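Local coordinates for dual function macrocyclase-peptidase POPB (Galerina marginata, PDB 5N4B), which processes the precursors of the amanitin toxins, cleaving peptide bonds after proline and closing the released peptides into macrocycles, at residues 37-40 and 41-45; 46-49 and 50-54; 376-380 and 381-385; 537-540 and 541-545; 513-516 and 517-521. The protein carries 1 engineered substitution. One frame throughout, in Å; residues are numbered along the deposited sequence.

Interaction 1: 37-40 and 41-45; sequences PYQW and LEEST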
# COMPACT_ATOMS: atom_id res chain seq x y z
N PRO A 37 -28.91 11.24 9.43
CA PRO A 37 -28.93 12.08 10.63
C PRO A 37 -27.57 12.50 11.10
O PRO A 37 -27.47 13.41 11.93
CB PRO A 37 -29.63 11.19 11.68
CG PRO A 37 -29.46 9.81 11.17
CD PRO A 37 -29.49 9.92 9.67
N TYR A 38 -26.51 11.82 10.62
CA TYR A 38 -25.14 12.17 10.99
C TYR A 38 -24.40 12.85 9.84
O TYR A 38 -23.15 12.86 9.81
CB TYR A 38 -24.39 10.94 11.54
CG TYR A 38 -25.17 10.31 12.70
CD1 TYR A 38 -25.47 11.04 13.85
CD2 TYR A 38 -25.63 8.99 12.62
CE1 TYR A 38 -26.20 10.48 14.86
CE2 TYR A 38 -26.35 8.44 13.63
CZ TYR A 38 -26.64 9.16 14.74
OH TYR A 38 -27.42 8.58 15.75
N GLN A 39 -25.13 13.44 8.90
CA GLN A 39 -24.48 14.19 7.82
C GLN A 39 -23.53 15.24 8.37
O GLN A 39 -22.49 15.52 7.77
CB GLN A 39 -25.54 14.83 6.90
CG GLN A 39 -24.93 15.63 5.73
CD GLN A 39 -24.41 16.99 6.16
OE1 GLN A 39 -25.00 17.65 7.02
NE2 GLN A 39 -23.27 17.43 5.60
N TRP A 40 -23.87 15.81 9.53
CA TRP A 40 -23.07 16.87 10.13
C TRP A 40 -21.68 16.39 10.56
O TRP A 40 -20.78 17.21 10.70
CB TRP A 40 -23.83 17.53 11.28
CG TRP A 40 -24.16 16.62 12.40
CD1 TRP A 40 -25.27 15.84 12.52
CD2 TRP A 40 -23.37 16.41 13.56
NE1 TRP A 40 -25.20 15.13 13.71
CE2 TRP A 40 -24.05 15.48 14.37
CE3 TRP A 40 -22.16 16.93 14.02
CZ2 TRP A 40 -23.57 15.06 15.60
CZ3 TRP A 40 -21.67 16.51 15.24
CH2 TRP A 40 -22.37 15.58 16.02
N LEU A 41 -21.47 15.09 10.72
CA LEU A 41 -20.15 14.56 11.03
C LEU A 41 -19.23 14.56 9.83
O LEU A 41 -18.06 14.19 9.97
CB LEU A 41 -20.27 13.15 11.64
CG LEU A 41 -20.73 13.17 13.09
CD1 LEU A 41 -21.10 11.77 13.61
CD2 LEU A 41 -19.62 13.75 14.00
N GLU A 42 -19.72 14.96 8.66
CA GLU A 42 -18.85 15.18 7.50
C GLU A 42 -18.03 16.46 7.64
O GLU A 42 -17.09 16.65 6.85
CB GLU A 42 -19.65 15.31 6.21
CG GLU A 42 -20.39 14.05 5.82
CD GLU A 42 -21.45 14.27 4.76
OE1 GLU A 42 -21.57 15.37 4.15
OE2 GLU A 42 -22.19 13.31 4.48
N GLU A 43 -18.38 17.31 8.60
CA GLU A 43 -17.89 18.68 8.63
C GLU A 43 -16.83 18.86 9.70
O GLU A 43 -16.59 17.99 10.54
CB GLU A 43 -19.05 19.63 8.92
CG GLU A 43 -20.27 19.48 8.04
CD GLU A 43 -20.11 20.00 6.61
OE1 GLU A 43 -19.00 20.45 6.23
OE2 GLU A 43 -21.13 19.92 5.88
N SER A 44 -16.23 20.04 9.69
CA SER A 44 -15.25 20.39 10.70
C SER A 44 -15.79 21.61 11.43
O SER A 44 -15.92 22.69 10.84
CB SER A 44 -13.89 20.66 10.07
OG SER A 44 -13.00 21.14 11.06
N THR A 45 -16.20 21.40 12.68
CA THR A 45 -16.89 22.42 13.46
C THR A 45 -16.59 22.21 14.94
O THR A 45 -16.08 21.17 15.37
CB THR A 45 -18.42 22.37 13.31
OG1 THR A 45 -18.89 21.19 13.97
CG2 THR A 45 -18.88 22.38 11.88
O HOH W 1 -23.91 20.41 7.09

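Interaction 2: 46-49 and 50-54; sequences DEVD and KWTTA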
# COMPACT_ATOMS: atom_id res chain seq x y z
N ASP A 46 -16.98 23.19 15.75
CA ASP A 46 -16.75 23.02 17.17
C ASP A 46 -17.60 21.86 17.72
O ASP A 46 -17.12 21.13 18.60
CB ASP A 46 -17.00 24.35 17.91
CG ASP A 46 -15.92 25.42 17.63
OD1 ASP A 46 -14.82 25.08 17.15
OD2 ASP A 46 -16.15 26.61 17.93
N GLU A 47 -18.82 21.64 17.19
CA GLU A 47 -19.65 20.53 17.63
C GLU A 47 -18.99 19.19 17.28
O GLU A 47 -19.04 18.23 18.06
CB GLU A 47 -21.04 20.60 16.99
CG GLU A 47 -22.05 19.55 17.44
CD GLU A 47 -23.34 19.52 16.61
OE1 GLU A 47 -23.35 20.04 15.45
OE2 GLU A 47 -24.34 18.92 17.08
N VAL A 48 -18.39 19.09 16.10
CA VAL A 48 -17.68 17.86 15.74
C VAL A 48 -16.47 17.65 16.65
O VAL A 48 -16.21 16.53 17.10
CB VAL A 48 -17.32 17.84 14.26
CG1 VAL A 48 -16.44 16.62 13.95
CG2 VAL A 48 -18.56 17.85 13.39
N ASP A 49 -15.73 18.72 16.96
CA ASP A 49 -14.59 18.61 17.86
C ASP A 49 -15.01 18.12 19.24
O ASP A 49 -14.30 17.31 19.86
CB ASP A 49 -13.90 19.96 18.01
CG ASP A 49 -13.18 20.42 16.76
OD1 ASP A 49 -12.90 19.62 15.84
OD2 ASP A 49 -12.85 21.62 16.72
N LYS A 50 -16.13 18.60 19.75
CA LYS A 50 -16.61 18.13 21.05
C LYS A 50 -16.93 16.64 20.99
O LYS A 50 -16.63 15.88 21.92
CB LYS A 50 -17.83 18.92 21.55
CG LYS A 50 -17.48 20.32 22.05
CD LYS A 50 -18.74 21.12 22.45
CE LYS A 50 -18.39 22.58 22.77
NZ LYS A 50 -19.60 23.40 23.12
N TRP A 51 -17.53 16.22 19.89
CA TRP A 51 -17.90 14.82 19.73
C TRP A 51 -16.67 13.94 19.58
O TRP A 51 -16.57 12.89 20.23
CB TRP A 51 -18.83 14.66 18.55
CG TRP A 51 -19.32 13.24 18.26
CD1 TRP A 51 -20.43 12.63 18.78
CD2 TRP A 51 -18.69 12.28 17.41
NE1 TRP A 51 -20.52 11.33 18.30
CE2 TRP A 51 -19.46 11.10 17.45
CE3 TRP A 51 -17.55 12.31 16.64
CZ2 TRP A 51 -19.11 9.97 16.73
CZ3 TRP A 51 -17.21 11.17 15.93
CH2 TRP A 51 -17.99 10.03 15.97
N THR A 52 -15.71 14.34 18.76
CA THR A 52 -14.52 13.50 18.60
C THR A 52 -13.73 13.43 19.89
O THR A 52 -13.16 12.37 20.20
CB THR A 52 -13.62 13.97 17.45
OG1 THR A 52 -13.19 15.32 17.67
CG2 THR A 52 -14.33 13.91 16.12
N THR A 53 -13.64 14.55 20.62
CA THR A 53 -12.96 14.57 21.90
C THR A 53 -13.65 13.65 22.89
O THR A 53 -12.99 12.84 23.56
CB THR A 53 -12.91 16.01 22.43
OG1 THR A 53 -12.13 16.79 21.54
CG2 THR A 53 -12.28 16.04 23.83
N ALA A 54 -14.99 13.72 22.96
CA ALA A 54 -15.74 12.83 23.85
C ALA A 54 -15.53 11.36 23.49
O ALA A 54 -15.38 10.50 24.37
CB ALA A 54 -17.24 13.16 23.85
O HOH W 2 -12.38 16.87 15.49

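Interaction 3: 376-380 and 381-385; sequences IYKRN and VKDEI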
# COMPACT_ATOMS: atom_id res chain seq x y z
N ILE A 376 8.90 -12.55 -11.71
CA ILE A 376 8.29 -13.07 -10.49
C ILE A 376 6.89 -13.50 -10.86
O ILE A 376 6.10 -12.70 -11.39
CB ILE A 376 8.29 -12.05 -9.35
CG1 ILE A 376 9.73 -11.81 -8.92
CG2 ILE A 376 7.44 -12.58 -8.17
CD1 ILE A 376 9.84 -10.67 -7.98
N TYR A 377 6.61 -14.78 -10.60
CA TYR A 377 5.29 -15.37 -10.71
C TYR A 377 4.72 -15.57 -9.32
O TYR A 377 5.43 -16.02 -8.39
CB TYR A 377 5.34 -16.71 -11.41
CG TYR A 377 5.43 -16.60 -12.89
CD1 TYR A 377 4.28 -16.45 -13.63
CD2 TYR A 377 6.64 -16.64 -13.55
CE1 TYR A 377 4.32 -16.32 -15.03
CE2 TYR A 377 6.69 -16.56 -14.93
CZ TYR A 377 5.53 -16.37 -15.64
OH TYR A 377 5.68 -16.24 -17.00
N LYS A 378 3.47 -15.24 -9.16
CA LYS A 378 2.76 -15.46 -7.92
C LYS A 378 1.86 -16.67 -8.13
O LYS A 378 0.87 -16.58 -8.86
CB LYS A 378 1.97 -14.22 -7.51
CG LYS A 378 1.40 -14.30 -6.10
CD LYS A 378 0.54 -13.12 -5.75
CE LYS A 378 1.32 -11.79 -5.83
NZ LYS A 378 2.49 -11.72 -4.94
N ARG A 379 2.21 -17.82 -7.55
CA ARG A 379 1.49 -19.06 -7.74
C ARG A 379 0.95 -19.46 -6.36
O ARG A 379 1.73 -19.62 -5.40
CB ARG A 379 2.44 -20.14 -8.29
CG ARG A 379 1.68 -21.43 -8.59
CD ARG A 379 2.64 -22.63 -8.83
NE ARG A 379 3.65 -22.17 -9.72
CZ ARG A 379 3.50 -22.01 -11.03
NH1 ARG A 379 2.36 -22.33 -11.64
NH2 ARG A 379 4.54 -21.50 -11.72
N ASN A 380 -0.37 -19.59 -6.25
CA ASN A 380 -0.97 -19.87 -4.95
C ASN A 380 -0.52 -18.83 -3.91
O ASN A 380 -0.34 -19.13 -2.74
CB ASN A 380 -0.70 -21.30 -4.47
CG ASN A 380 -1.29 -22.35 -5.34
OD1 ASN A 380 -0.60 -23.31 -5.74
ND2 ASN A 380 -2.50 -22.16 -5.67
N VAL A 381 -0.42 -17.58 -4.34
CA VAL A 381 -0.13 -16.42 -3.50
C VAL A 381 1.27 -16.46 -2.92
O VAL A 381 1.57 -15.76 -1.93
CB VAL A 381 -1.21 -16.23 -2.40
CG1 VAL A 381 -1.26 -14.74 -1.98
CG2 VAL A 381 -2.58 -16.68 -2.85
N LYS A 382 2.15 -17.22 -3.54
CA LYS A 382 3.54 -17.33 -3.11
C LYS A 382 4.43 -17.08 -4.33
O LYS A 382 4.19 -17.60 -5.42
CB LYS A 382 3.78 -18.73 -2.55
CG LYS A 382 2.97 -18.99 -1.23
CD LYS A 382 2.90 -20.43 -0.78
CE LYS A 382 1.92 -21.22 -1.60
NZ LYS A 382 2.01 -22.62 -1.21
N ASP A 383 5.43 -16.25 -4.15
CA ASP A 383 6.23 -15.77 -5.26
C ASP A 383 7.35 -16.73 -5.62
O ASP A 383 8.02 -17.32 -4.75
CB ASP A 383 6.80 -14.39 -4.93
CG ASP A 383 5.75 -13.29 -4.98
OD1 ASP A 383 4.63 -13.48 -5.55
OD2 ASP A 383 6.05 -12.15 -4.53
N GLU A 384 7.60 -16.83 -6.93
CA GLU A 384 8.63 -17.66 -7.53
C GLU A 384 9.42 -16.79 -8.49
O GLU A 384 8.85 -16.00 -9.24
CB GLU A 384 8.01 -18.82 -8.27
CG GLU A 384 7.03 -19.62 -7.44
CD GLU A 384 6.42 -20.81 -8.18
OE1 GLU A 384 6.67 -20.96 -9.41
OE2 GLU A 384 5.68 -21.59 -7.56
N ILE A 385 10.74 -16.94 -8.49
CA ILE A 385 11.62 -16.07 -9.27
C ILE A 385 12.31 -16.87 -10.35
O ILE A 385 12.90 -17.91 -10.06
CB ILE A 385 12.65 -15.38 -8.36
CG1 ILE A 385 11.96 -14.68 -7.16
CG2 ILE A 385 13.45 -14.37 -9.18
CD1 ILE A 385 12.18 -15.39 -5.87
O HOH W 3 -1.26 -16.53 -6.89
O HOH W 4 3.27 -13.59 -2.53
O HOH W 5 4.87 -9.93 -4.69
O HOH W 6 4.32 -21.01 -5.26
O HOH W 7 0.45 -24.75 -2.76

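Interaction 4: 537-540 and 541-545; sequences EWHK and GGRRE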
# COMPACT_ATOMS: atom_id res chain seq x y z
N GLU A 537 -9.54 -12.10 -12.97
CA GLU A 537 -10.79 -12.78 -12.68
C GLU A 537 -11.05 -12.86 -11.17
O GLU A 537 -12.22 -12.94 -10.75
CB GLU A 537 -10.87 -14.16 -13.32
CG GLU A 537 -10.90 -14.13 -14.85
CD GLU A 537 -12.21 -13.57 -15.41
OE1 GLU A 537 -13.30 -14.00 -14.95
OE2 GLU A 537 -12.14 -12.71 -16.31
N TRP A 538 -9.99 -12.89 -10.35
CA TRP A 538 -10.18 -12.90 -8.90
C TRP A 538 -10.69 -11.55 -8.43
O TRP A 538 -11.58 -11.48 -7.57
CB TRP A 538 -8.85 -13.26 -8.24
CG TRP A 538 -9.03 -13.89 -6.88
CD1 TRP A 538 -8.61 -13.37 -5.69
CD2 TRP A 538 -9.59 -15.15 -6.59
NE1 TRP A 538 -8.87 -14.24 -4.70
CE2 TRP A 538 -9.49 -15.35 -5.21
CE3 TRP A 538 -10.15 -16.15 -7.37
CZ2 TRP A 538 -9.97 -16.49 -4.57
CZ3 TRP A 538 -10.62 -17.30 -6.76
CH2 TRP A 538 -10.51 -17.48 -5.36
N HIS A 539 -10.16 -10.50 -9.01
CA HIS A 539 -10.65 -9.14 -8.71
C HIS A 539 -12.10 -8.99 -9.14
O HIS A 539 -12.96 -8.52 -8.36
CB HIS A 539 -9.79 -8.14 -9.44
CG HIS A 539 -10.13 -6.71 -9.17
ND1 HIS A 539 -9.64 -5.71 -9.98
CD2 HIS A 539 -10.80 -6.10 -8.16
CE1 HIS A 539 -10.05 -4.54 -9.52
NE2 HIS A 539 -10.74 -4.74 -8.40
N LYS A 540 -12.40 -9.42 -10.37
CA LYS A 540 -13.76 -9.29 -10.91
C LYS A 540 -14.77 -10.06 -10.09
O LYS A 540 -15.95 -9.69 -10.03
CB LYS A 540 -13.72 -9.71 -12.39
CG LYS A 540 -15.08 -9.76 -13.06
CD LYS A 540 -14.96 -9.74 -14.60
CE LYS A 540 -14.61 -11.07 -15.21
NZ LYS A 540 -14.35 -10.92 -16.70
N GLY A 541 -14.33 -11.12 -9.42
CA GLY A 541 -15.15 -11.92 -8.55
C GLY A 541 -15.57 -11.25 -7.26
O GLY A 541 -16.40 -11.82 -6.55
N GLY A 542 -15.00 -10.10 -6.98
CA GLY A 542 -15.41 -9.33 -5.82
C GLY A 542 -15.33 -7.85 -6.10
O GLY A 542 -14.54 -7.15 -5.50
N ARG A 543 -16.17 -7.37 -7.02
CA ARG A 543 -16.08 -6.01 -7.52
C ARG A 543 -17.45 -5.58 -8.04
O ARG A 543 -18.13 -6.36 -8.70
CB ARG A 543 -15.09 -6.04 -8.71
CG ARG A 543 -14.73 -4.73 -9.32
CD ARG A 543 -13.59 -4.84 -10.35
NE ARG A 543 -14.01 -5.51 -11.59
CZ ARG A 543 -13.21 -6.18 -12.43
NH1 ARG A 543 -11.89 -6.34 -12.22
NH2 ARG A 543 -13.77 -6.71 -13.52
N ARG A 544 -17.85 -4.34 -7.76
CA ARG A 544 -19.10 -3.82 -8.29
C ARG A 544 -20.25 -4.77 -7.94
O ARG A 544 -20.49 -5.01 -6.76
CB ARG A 544 -18.98 -3.47 -9.80
CG ARG A 544 -18.03 -2.26 -10.01
CD ARG A 544 -17.69 -1.97 -11.47
NE ARG A 544 -18.89 -1.76 -12.26
CZ ARG A 544 -19.48 -0.58 -12.40
NH1 ARG A 544 -19.02 0.51 -11.80
NH2 ARG A 544 -20.57 -0.51 -13.16
N GLU A 545 -20.97 -5.32 -8.91
CA GLU A 545 -22.11 -6.13 -8.54
C GLU A 545 -21.76 -7.42 -7.80
O GLU A 545 -22.67 -8.02 -7.21
CB GLU A 545 -22.99 -6.43 -9.76
CG GLU A 545 -22.42 -7.42 -10.73
CD GLU A 545 -21.54 -6.81 -11.81
OE1 GLU A 545 -21.08 -5.65 -11.68
OE2 GLU A 545 -21.33 -7.53 -12.82
O HOH W 8 -17.49 -7.73 -11.05

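Interaction 5: 513-516 and 517-521; sequences LTFL and QTYGA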
# COMPACT_ATOMS: atom_id res chain seq x y z
N LEU A 513 3.95 -11.53 15.27
CA LEU A 513 4.55 -12.75 15.81
C LEU A 513 4.65 -12.70 17.33
O LEU A 513 4.45 -13.70 18.01
CB LEU A 513 5.93 -13.02 15.19
CG LEU A 513 5.90 -13.25 13.67
CD1 LEU A 513 7.30 -13.58 13.20
CD2 LEU A 513 4.92 -14.34 13.23
N THR A 514 4.98 -11.54 17.88
CA THR A 514 5.03 -11.41 19.33
C THR A 514 3.67 -11.68 19.95
O THR A 514 3.57 -12.39 20.96
CB THR A 514 5.53 -10.01 19.67
OG1 THR A 514 6.87 -9.86 19.20
CG2 THR A 514 5.54 -9.78 21.15
N PHE A 515 2.60 -11.15 19.37
CA PHE A 515 1.27 -11.44 19.86
C PHE A 515 0.98 -12.94 19.81
O PHE A 515 0.46 -13.52 20.77
CB PHE A 515 0.24 -10.69 19.05
CG PHE A 515 -1.18 -10.79 19.54
CD1 PHE A 515 -1.98 -11.83 19.12
CD2 PHE A 515 -1.68 -9.87 20.43
CE1 PHE A 515 -3.27 -11.94 19.54
CE2 PHE A 515 -2.98 -9.96 20.85
CZ PHE A 515 -3.77 -11.00 20.43
N LEU A 516 1.34 -13.59 18.71
CA LEU A 516 1.06 -15.01 18.57
C LEU A 516 1.76 -15.81 19.65
O LEU A 516 1.19 -16.73 20.24
CB LEU A 516 1.49 -15.52 17.19
CG LEU A 516 0.87 -14.83 15.96
CD1 LEU A 516 1.21 -15.58 14.72
CD2 LEU A 516 -0.60 -14.64 16.07
N GLN A 517 3.02 -15.50 19.89
CA GLN A 517 3.77 -16.19 20.93
C GLN A 517 3.25 -15.87 22.32
O GLN A 517 3.12 -16.77 23.15
CB GLN A 517 5.25 -15.85 20.79
CG GLN A 517 6.14 -16.62 21.76
CD GLN A 517 7.63 -16.48 21.49
OE1 GLN A 517 8.06 -15.93 20.51
NE2 GLN A 517 8.41 -16.94 22.45
N THR A 518 2.90 -14.64 22.58
CA THR A 518 2.47 -14.23 23.91
C THR A 518 1.19 -14.92 24.31
O THR A 518 1.01 -15.31 25.46
CB THR A 518 2.28 -12.71 23.92
OG1 THR A 518 3.57 -12.06 23.73
CG2 THR A 518 1.70 -12.20 25.21
N TYR A 519 0.27 -15.07 23.39
CA TYR A 519 -1.06 -15.55 23.68
C TYR A 519 -1.35 -16.92 23.09
O TYR A 519 -2.45 -17.46 23.37
CB TYR A 519 -2.09 -14.53 23.18
CG TYR A 519 -2.09 -13.24 23.93
CD1 TYR A 519 -2.55 -13.17 25.25
CD2 TYR A 519 -1.72 -12.07 23.30
CE1 TYR A 519 -2.58 -11.97 25.93
CE2 TYR A 519 -1.78 -10.87 23.97
CZ TYR A 519 -2.22 -10.84 25.28
OH TYR A 519 -2.28 -9.61 25.90
N GLY A 520 -0.46 -17.51 22.31
CA GLY A 520 -0.80 -18.80 21.70
C GLY A 520 -1.90 -18.62 20.68
O GLY A 520 -2.77 -19.51 20.53
N ALA A 521 -1.92 -17.50 19.97
CA ALA A 521 -2.97 -17.18 19.01
C ALA A 521 -2.45 -17.50 17.62
O ALA A 521 -1.28 -17.77 17.43
CB ALA A 521 -3.33 -15.70 19.11
O HOH W 9 0.80 -19.09 18.29

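Interaction 1: 37-40 and 41-45
L41 lies along the indole of W40, its neighbour in sequence, the two side chains running alongside each other. Its CG hangs 3.9 Å from the centroid of the W40 six-membered ring and 4° off the ring normal, a CH-pi contact over the face, while branch CD2 comes within 3.7 Å of W40 CZ3. The indole can take this place because W40 CG stands between its own backbone N and carbonyl carbon (chi1 61°), which brings the ring back beside L41. The second branch, CD1, meets CB of Y38 at 4.0 Å. This is the packed half of the turn. The polar ends of its aromatic rings look elsewhere: W40 NE1 bonds R16 O and Y38 OH bonds R17. Three successive i to i+3 backbone bonds, of which L41 N to Y38 O is 2.9 Å, wind residues 39-42 into a short 3-10 turn leading to helix 46-64.

The solvent side is polar and looser. There the bent chain of Q39 brings NE2 to E42 OE1 at 3.0 Å, with the acceptor near the amide plane but approached from above the carboxylate, the two planes standing 89° apart. The same NE2 makes a weak bond of 3.3 Å to OE2 of the exposed E43, and a water donates to Q39 OE1 and, at 3.1 Å, to E43 OE2. One neutral amide thus links two acidic neighbours; since E42 OE2 also forms salt bridges with K610 and K672, the E42 carboxylate probably stays ionised.

Interaction 2: 46-49 and 50-54
V48 and T52, one helical turn apart, meet along the flank of helix 46-64, and the threonine can be traced atom by atom. Its CB lies 3.7 Å from V48 O, the carbonyl that accepts the backbone N of T52 at 2.8 Å. Beyond CB the side chain divides. The methyl CG2 comes 3.4 Å from V48 O and ends 4.1 Å from V48 CG1, the two branches meeting at a slant. The hydroxyl lies between the backbone N and the carbonyl carbon (chi1 59°), which turns OG1 back toward the preceding turn, 3.2 Å from D49 O; its proton has more than one possible acceptor. K694 NZ also bonds OG1, and a water 2.8 Å from T52 OG1 donates to D49 OD1, linking the exposed carboxylate of D49 to the hydroxyl of T52.

The next residue repeats the theme more firmly. T53 OG1 donates to D49 O at 2.8 Å, and T53 N donates to the same oxygen at 2.9 Å, the two arriving from opposite faces of the carbonyl plane. One acceptor therefore fixes both the backbone and the hydroxyl of T53.

W51 faces the protein interior, where its ring meets F671 of helix 668-680 edge to face, and E47 forms a salt bridge with R16. At the start of the helix the side chain of T45 bonds V48 N. An N-cap threonine followed by i to i+4 backbone bonds is typical of a helix N-terminus. This helix is also amphipathic, with V48, W51 and T52 buried and D46, D49, K50 and T53 exposed.

Interaction 3: 376-380 and 381-385
The guanidinium of R379 presents its edge to the carboxylate of E384 across a tight beta hairpin, strands 372-379 and 382-388 joined by a type I' turn in a four-stranded blade of the propeller. NE reaches E384 OE2 at 3.0 Å and NH2 reaches OE1 at 3.2 Å, a side-on, two-nitrogen salt bridge. Both oxygens lie in the guanidinium plane, yet each is met from above its carboxylate plane, for the two flat groups are turned 41° apart. Y386 OH also bonds E384 OE1.

The other sheet face carries a second ion pair. K378, extended at first with CG anti to the backbone N (chi1 -170°) and then bent twice, brings NZ to D383 OD1 at 2.8 Å, on the syn side and 20° out of plane. D505 is a second partner of this lysine, and A406 N bonds D383 OD2, so the buried pair is well compensated. Between the strands, E384 N donates to Y377 O at 2.7 Å and Y377 N returns a bond of 2.9 Å to E384 O.

At the turn, N380 and V381 both take positive phi, and N380 O accepts a bond from Q463 of strand 459-467, while V381 touches S527. The hairpin tip thereby meets the peptidase part of the chain. Beside the lysine-aspartate pair, a water accepts from K378 NZ at 3.0 Å and donates to D383 OD2.

Interaction 4: 537-540 and 541-545
The C-terminal end of the short helix 536-540 is where R543, three residues past the last helical position, folds back over H539 and K540. Its CD lies 3.6 Å from the centroid of the H539 ring, 18° off the normal, a CH-pi contact over the face. A bend at chi3 (71°) stands the guanidinium on edge over the ring, NH1 coming 3.2 Å from H539 ND1, with the two planes nearly perpendicular at 86°. Over one face of the guanidinium, close to its centre, sits K540 CA, and the closest approach to this lysine's side chain is 3.2 Å, between K540 CB and R543 NH2. The planar group is thus laid flat upon the backbone and base of K540.

The backbone unwinds beneath. G541 N still donates to E537 O at 3.1 Å, with only a weak second bond to W538 O, whereas G542 N turns to H539 O at 2.9 Å, a shift from i+4 to i+3 spacing. A water closes the bend by donating to both K540 O and R543 O.

The polar ends of R543, K540 and H539 each have a partner. R543 NH1 forms a salt bridge with E536, K540 NZ one of 2.9 Å with E537 OE2, and H539 NE2 bonds E623, which would favour a proton on that nitrogen. K540 NZ and R543 NH2 remain 5.3 Å apart, but each cation is next to its own carboxylate, so the closeness of the like charges probably costs little, even with the arginine packed against the lysine and the histidine.

Interaction 5: 513-516 and 517-521
With CG anti to the backbone N in F515 (chi1 -174°) and beside it in Y519 (chi1 -68°), two aromatic rings one helical turn apart swing toward each other. Y519 CD2 sits over one face of the F515 ring, displaced toward the rim, and the nearest carbons, F515 CE2 and Y519 CE2, are 3.5 Å apart. The centroids are 4.8 Å apart and the planes lie at 53°, an oblique pairing. T518 CG2 covers a face of the tyrosine ring, 3.8 Å above its plane, while T518 OG1 turns back to donate to T514 O at 2.8 Å, an oxygen that also accepts T518 N.

These residues close helix 510-519, the helix of a beta-alpha-beta unit between the parallel neighbours 492-495 and 522-526 of the peptidase sheet. L513 and L516 face V479 of strand 473-481 in that sheet, whereas T514, T518 and Y519 meet helix 68-80.

G520 leaves the helix with positive phi, and A521 swings back over the last turn. Its N donates to L516 O at 3.2 Å, in the carbonyl plane and on a lone pair, while the bond from G520 N to the same oxygen is weak. A521 CB reaches F515 CE1 at 3.8 Å and L516 CD2 at 4.2 Å. A water donates to both L516 O and A521 O.

How the interactions relate
Along the chain the order is interaction 1, 2, 3, 5 and 4. Interactions 1 and 2 follow directly, their centres 10 Å apart, and they touch: W40 and L41 of the turn pack on E47, V48 and W51 of helix 46-64. Both lean on helix 668-680, so this early part of the chain is built onto the peptidase region. Interactions 4 and 5 belong to that alpha/beta region but lie apart, centres 34 Å distant. Interaction 3, in a propeller blade, is 45 Å from interaction 1 between centres, yet its nearest atoms come within about 7 Å of interaction 4; S527 contacts both, placing them near the junction of propeller and peptidase domains.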